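Local coordinates for methyl-accepting chemotaxis protein (Vibrio parahaemolyticus, PDB 4EXO) that probably senses small carboxylates such as the bound pyruvate through its periplasmic PAS-like Cache domain and relays the signal in bacterial chemotaxis, at residues Asp34-Val37 with Asn38-Lys42; Ala128-Gln132 with Lys133-Val137. One frame throughout, in Å; residues are numbered along the deposited sequence.

Contact 1 of 2, residues Asp34-Val37 with Asn38-Lys42; sequences DSDV and NGSNK
With CG of Asp36 anti to the backbone N (chi1 -179°), the aspartate carboxylate swings across the mouth of the following turn and faces the backbone N-H groups of Gly39 and Asn41, while Ser40, whose OG sits between its own N and carbonyl carbon (chi1 59°), turns its hydroxyl back toward Val37. The two oxygens of Asp36 divide the work. OD1 receives Asn41 N at 2.7 Å, the donor coming nearly head-on in line with the C-O bond. OD2 takes Gly39 N at 2.8 Å on its syn side, somewhat out of the carboxylate plane. Held at both oxygens, the carboxylate has little scope to rotate, and its negative charge probably helps to fix the two amides. From the far end of the turn, Ser40 OG accepts the N-H of Val37 at 3.0 Å in an almost straight bond.

The chain thus bridged is a type I' turn from Val37 to Ser40, closed by Ser40 N to Val37 O at 3.1 Å, with Asn38 and Gly39 in left-handed conformations, the Asn-Gly pair favoured at its two central positions. A type I turn, Gly39 to Lys42, follows at once and leads into the next helix. The double turn is a surface connection between helix 30-34 and helix 42-51. Ser35 and Asn41 tie it back to the first of these through the carbonyls of Pro31 and Leu32, and Asp36 OD2 also accepts a hydrogen bond from the indole of Trp134, in the turn between strands 120-131 and 136-143.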
loop_
_atom_site.group_PDB
_atom_site.type_symbol
_atom_site.label_atom_id
_atom_site.label_comp_id
_atom_site.label_asym_id
_atom_site.label_seq_id
_atom_site.Cartn_x
_atom_site.Cartn_y
_atom_site.Cartn_z
ATOM N N ASP A 34 -1.863 -3.053 17.771
ATOM C CA ASP A 34 -1.504 -4.134 18.687
ATOM C C ASP A 34 -1.157 -3.623 20.100
ATOM O O ASP A 34 -1.546 -4.255 21.083
ATOM C CB ASP A 34 -0.375 -5.004 18.112
ATOM C CG ASP A 34 -0.843 -5.900 16.965
ATOM O OD1 ASP A 34 -2.059 -6.022 16.713
ATOM O OD2 ASP A 34 0.005 -6.505 16.291
ATOM N N SER A 35 -0.441 -2.498 20.188
ATOM C CA SER A 35 -0.022 -1.911 21.463
ATOM C C SER A 35 -1.000 -0.910 22.091
ATOM O O SER A 35 -0.684 -0.285 23.114
ATOM C CB SER A 35 1.341 -1.224 21.309
ATOM O OG SER A 35 1.242 -0.041 20.533
ATOM N N ASP A 36 -2.168 -0.742 21.476
ATOM C CA ASP A 36 -3.118 0.251 21.929
ATOM C C ASP A 36 -3.648 -0.078 23.332
ATOM O O ASP A 36 -3.899 -1.250 23.649
ATOM C CB ASP A 36 -4.293 0.315 20.959
ATOM C CG ASP A 36 -5.311 1.347 21.353
ATOM O OD1 ASP A 36 -4.984 2.549 21.288
ATOM O OD2 ASP A 36 -6.445 0.961 21.731
ATOM N N VAL A 37 -3.844 0.962 24.141
ATOM C CA VAL A 37 -4.523 0.822 25.439
ATOM C C VAL A 37 -5.707 1.787 25.440
ATOM O O VAL A 37 -5.522 3.002 25.507
ATOM C CB VAL A 37 -3.580 1.109 26.653
ATOM C CG1 VAL A 37 -4.366 1.071 27.982
ATOM C CG2 VAL A 37 -2.419 0.111 26.687
ATOM N N ASN A 38 -6.908 1.230 25.330
ATOM C CA ASN A 38 -8.155 2.004 25.360
ATOM C C ASN A 38 -8.158 3.229 24.436
ATOM O O ASN A 38 -8.567 4.338 24.830
ATOM C CB ASN A 38 -8.507 2.412 26.801
ATOM C CG ASN A 38 -10.008 2.588 27.001
ATOM O OD1 ASN A 38 -10.811 1.728 26.582
ATOM N ND2 ASN A 38 -10.405 3.709 27.630
ATOM N N GLY A 39 -7.692 3.029 23.202
ATOM C CA GLY A 39 -7.815 4.066 22.188
ATOM C C GLY A 39 -6.670 5.052 22.165
ATOM O O GLY A 39 -6.683 5.997 21.362
ATOM N N SER A 40 -5.666 4.817 23.016
ATOM C CA SER A 40 -4.468 5.665 23.092
ATOM C C SER A 40 -3.806 5.959 21.738
ATOM O O SER A 40 -3.265 7.047 21.527
ATOM C CB SER A 40 -3.412 5.058 24.044
ATOM O OG SER A 40 -2.995 3.749 23.629
ATOM N N ASN A 41 -3.850 4.995 20.828
ATOM C CA ASN A 41 -3.068 5.098 19.595
ATOM C C ASN A 41 -3.903 5.435 18.359
ATOM O O ASN A 41 -3.363 5.495 17.246
ATOM C CB ASN A 41 -2.304 3.785 19.368
ATOM C CG ASN A 41 -1.084 3.660 20.268
ATOM O OD1 ASN A 41 -0.525 4.670 20.734
ATOM N ND2 ASN A 41 -0.648 2.424 20.502
ATOM N N LYS A 42 -5.207 5.647 18.549
ATOM C CA LYS A 42 -6.116 5.879 17.421
ATOM C C LYS A 42 -5.718 7.134 16.659
ATOM O O LYS A 42 -5.714 7.144 15.416
ATOM C CB LYS A 42 -7.555 6.026 17.898
ATOM C CG LYS A 42 -8.285 4.750 18.220
ATOM C CD LYS A 42 -9.644 5.178 18.753
ATOM C CE LYS A 42 -10.694 4.138 18.640
ATOM N NZ LYS A 42 -11.978 4.720 19.217
#

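Contact 2 of 2, residues Ala128-Gln132 with Lys133-Val137; sequences AEYLQ and KWDWV
Val137 divides its two methyl groups between neighbours on the facing strand: CG1 lies 3.7 Å from Ala128 CB, and CG2 is 3.8 Å from Tyr130 CD1. This is the end of the antiparallel beta hairpin of strands 120-131 and 136-143, where Asp135 and Trp136 both face Leu131 in a G1 beta bulge. Ser102 of helix 94-104 packs against Ala128, Tyr130 and Val137. Leu131 and Trp136 point to the other face of the sheet, where CE3 of Trp134 rests 3.5 Å above the Trp136 ring plane, offset toward its rim, and helix 42-51 adjoins both indoles.

Leu131 and Trp136 form the last hydrogen-bonded pair, Leu131 N reaching Trp136 O at 2.7 Å and Trp136 N reaching Leu131 O at 3.2 Å. Beyond it Asp135 N returns to Gln132 O at 3.1 Å; Asp135 has the left-handed backbone conformation that glycine often supplies in such bulges. At the polar edge, a first torsion near 180° (chi1 -177°) carries the Tyr130 ring along the turn, with Gln132 CA over one face. Asp135 OD1, which also accepts from Ser65 OG, receives the phenol OH of Tyr130 at 2.6 Å on its anti side, the ring and carboxylate planes standing 86° apart.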
loop_
_atom_site.group_PDB
_atom_site.type_symbol
_atom_site.label_atom_id
_atom_site.label_comp_id
_atom_site.label_asym_id
_atom_site.label_seq_id
_atom_site.Cartn_x
_atom_site.Cartn_y
_atom_site.Cartn_z
ATOM N N ALA A 128 -13.924 -2.801 2.226
ATOM C CA ALA A 128 -13.760 -2.505 3.649
ATOM C C ALA A 128 -13.489 -3.771 4.520
ATOM O O ALA A 128 -13.993 -4.905 4.223
ATOM C CB ALA A 128 -14.997 -1.707 4.169
ATOM N N GLU A 129 -12.645 -3.574 5.544
ATOM C CA GLU A 129 -12.335 -4.595 6.533
ATOM C C GLU A 129 -12.640 -4.043 7.920
ATOM O O GLU A 129 -12.485 -2.834 8.189
ATOM C CB GLU A 129 -10.868 -5.065 6.405
ATOM C CG GLU A 129 -10.678 -6.117 5.282
ATOM C CD GLU A 129 -9.200 -6.634 5.127
ATOM O OE1 GLU A 129 -8.355 -6.319 6.037
ATOM O OE2 GLU A 129 -8.928 -7.328 4.082
ATOM N N TYR A 130 -13.127 -4.914 8.796
ATOM C CA TYR A 130 -13.543 -4.480 10.137
ATOM C C TYR A 130 -12.420 -4.703 11.145
ATOM O O TYR A 130 -11.844 -5.814 11.205
ATOM C CB TYR A 130 -14.814 -5.246 10.553
ATOM C CG TYR A 130 -15.355 -4.817 11.906
ATOM C CD1 TYR A 130 -15.604 -3.471 12.183
ATOM C CD2 TYR A 130 -15.618 -5.755 12.914
ATOM C CE1 TYR A 130 -16.102 -3.057 13.424
ATOM C CE2 TYR A 130 -16.114 -5.359 14.164
ATOM C CZ TYR A 130 -16.344 -4.007 14.418
ATOM O OH TYR A 130 -16.831 -3.584 15.644
ATOM N N LEU A 131 -12.075 -3.649 11.880
ATOM C CA LEU A 131 -11.033 -3.657 12.902
ATOM C C LEU A 131 -11.701 -3.549 14.277
ATOM O O LEU A 131 -11.973 -2.447 14.790
ATOM C CB LEU A 131 -10.068 -2.484 12.692
ATOM C CG LEU A 131 -9.226 -2.507 11.412
ATOM C CD1 LEU A 131 -8.399 -1.223 11.360
ATOM C CD2 LEU A 131 -8.305 -3.727 11.401
ATOM N N GLN A 132 -12.014 -4.698 14.859
ATOM C CA GLN A 132 -12.995 -4.703 15.950
ATOM C C GLN A 132 -12.554 -3.960 17.221
ATOM O O GLN A 132 -13.400 -3.410 17.943
ATOM C CB GLN A 132 -13.411 -6.145 16.271
ATOM C CG GLN A 132 -12.248 -7.021 16.700
ATOM C CD GLN A 132 -12.005 -6.981 18.221
ATOM O OE1 GLN A 132 -12.808 -6.412 18.997
ATOM N NE2 GLN A 132 -10.885 -7.566 18.643
ATOM N N LYS A 133 -11.245 -3.926 17.492
ATOM C CA LYS A 133 -10.719 -3.313 18.726
ATOM C C LYS A 133 -11.095 -1.850 18.814
ATOM O O LYS A 133 -11.426 -1.352 19.885
ATOM C CB LYS A 133 -9.200 -3.437 18.791
ATOM C CG LYS A 133 -8.601 -2.925 20.111
ATOM C CD LYS A 133 -7.059 -3.037 20.142
ATOM C CE LYS A 133 -6.564 -4.435 19.895
ATOM N NZ LYS A 133 -5.070 -4.451 20.171
ATOM N N TRP A 134 -11.070 -1.177 17.659
ATOM C CA TRP A 134 -11.465 0.221 17.554
ATOM C C TRP A 134 -12.879 0.490 17.000
ATOM O O TRP A 134 -13.282 1.659 16.912
ATOM C CB TRP A 134 -10.423 0.943 16.697
ATOM C CG TRP A 134 -9.125 1.070 17.403
ATOM C CD1 TRP A 134 -8.881 0.841 18.738
ATOM C CD2 TRP A 134 -7.895 1.487 16.836
ATOM N NE1 TRP A 134 -7.555 1.080 19.025
ATOM C CE2 TRP A 134 -6.930 1.482 17.869
ATOM C CE3 TRP A 134 -7.505 1.858 15.544
ATOM C CZ2 TRP A 134 -5.599 1.849 17.650
ATOM C CZ3 TRP A 134 -6.179 2.219 15.331
ATOM C CH2 TRP A 134 -5.245 2.207 16.371
ATOM N N ASP A 135 -13.617 -0.575 16.673
ATOM C CA ASP A 135 -14.888 -0.520 15.955
ATOM C C ASP A 135 -14.719 0.373 14.707
ATOM O O ASP A 135 -15.510 1.295 14.495
ATOM C CB ASP A 135 -16.030 0.025 16.849
ATOM C CG ASP A 135 -17.395 -0.117 16.223
ATOM O OD1 ASP A 135 -17.655 -1.144 15.552
ATOM O OD2 ASP A 135 -18.248 0.809 16.403
ATOM N N TRP A 136 -13.674 0.124 13.921
ATOM C CA TRP A 136 -13.505 0.823 12.643
ATOM C C TRP A 136 -13.783 -0.125 11.503
ATOM O O TRP A 136 -13.152 -1.186 11.391
ATOM C CB TRP A 136 -12.101 1.396 12.465
ATOM C CG TRP A 136 -11.782 2.613 13.294
ATOM C CD1 TRP A 136 -12.607 3.280 14.164
ATOM C CD2 TRP A 136 -10.536 3.311 13.305
ATOM N NE1 TRP A 136 -11.939 4.352 14.722
ATOM C CE2 TRP A 136 -10.658 4.376 14.224
ATOM C CE3 TRP A 136 -9.322 3.138 12.626
ATOM C CZ2 TRP A 136 -9.616 5.289 14.453
ATOM C CZ3 TRP A 136 -8.274 4.025 12.884
ATOM C CH2 TRP A 136 -8.430 5.078 13.782
ATOM N N VAL A 137 -14.704 0.303 10.641
ATOM C CA VAL A 137 -14.859 -0.248 9.304
ATOM C C VAL A 137 -13.975 0.635 8.431
ATOM O O VAL A 137 -14.338 1.783 8.113
ATOM C CB VAL A 137 -16.325 -0.185 8.851
ATOM C CG1 VAL A 137 -16.464 -0.682 7.395
ATOM C CG2 VAL A 137 -17.213 -1.029 9.777
#

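How the contacts relate
Contact 1 lies at the surface, its centre about 21 Å from that of the chain, whereas contact 2 is partly buried, about 11 Å from it. The first joins two helices through a loop held by carboxylate and hydroxyl groups bonded to backbone amides; the second closes a hairpin of the central sheet with paired strands, apolar packing and one indole resting over the rim of another. Asp36 collects N-H donors, two from the main chain and one from an indole, whereas OD1 of Asp135 takes two side-chain hydroxyls. The two centres are about 13 Å apart and the contacts meet directly: CG of Lys42, at the start of helix 42-51, packs 3.6 Å from Trp134 CE2, beside the indole's bond to Asp36.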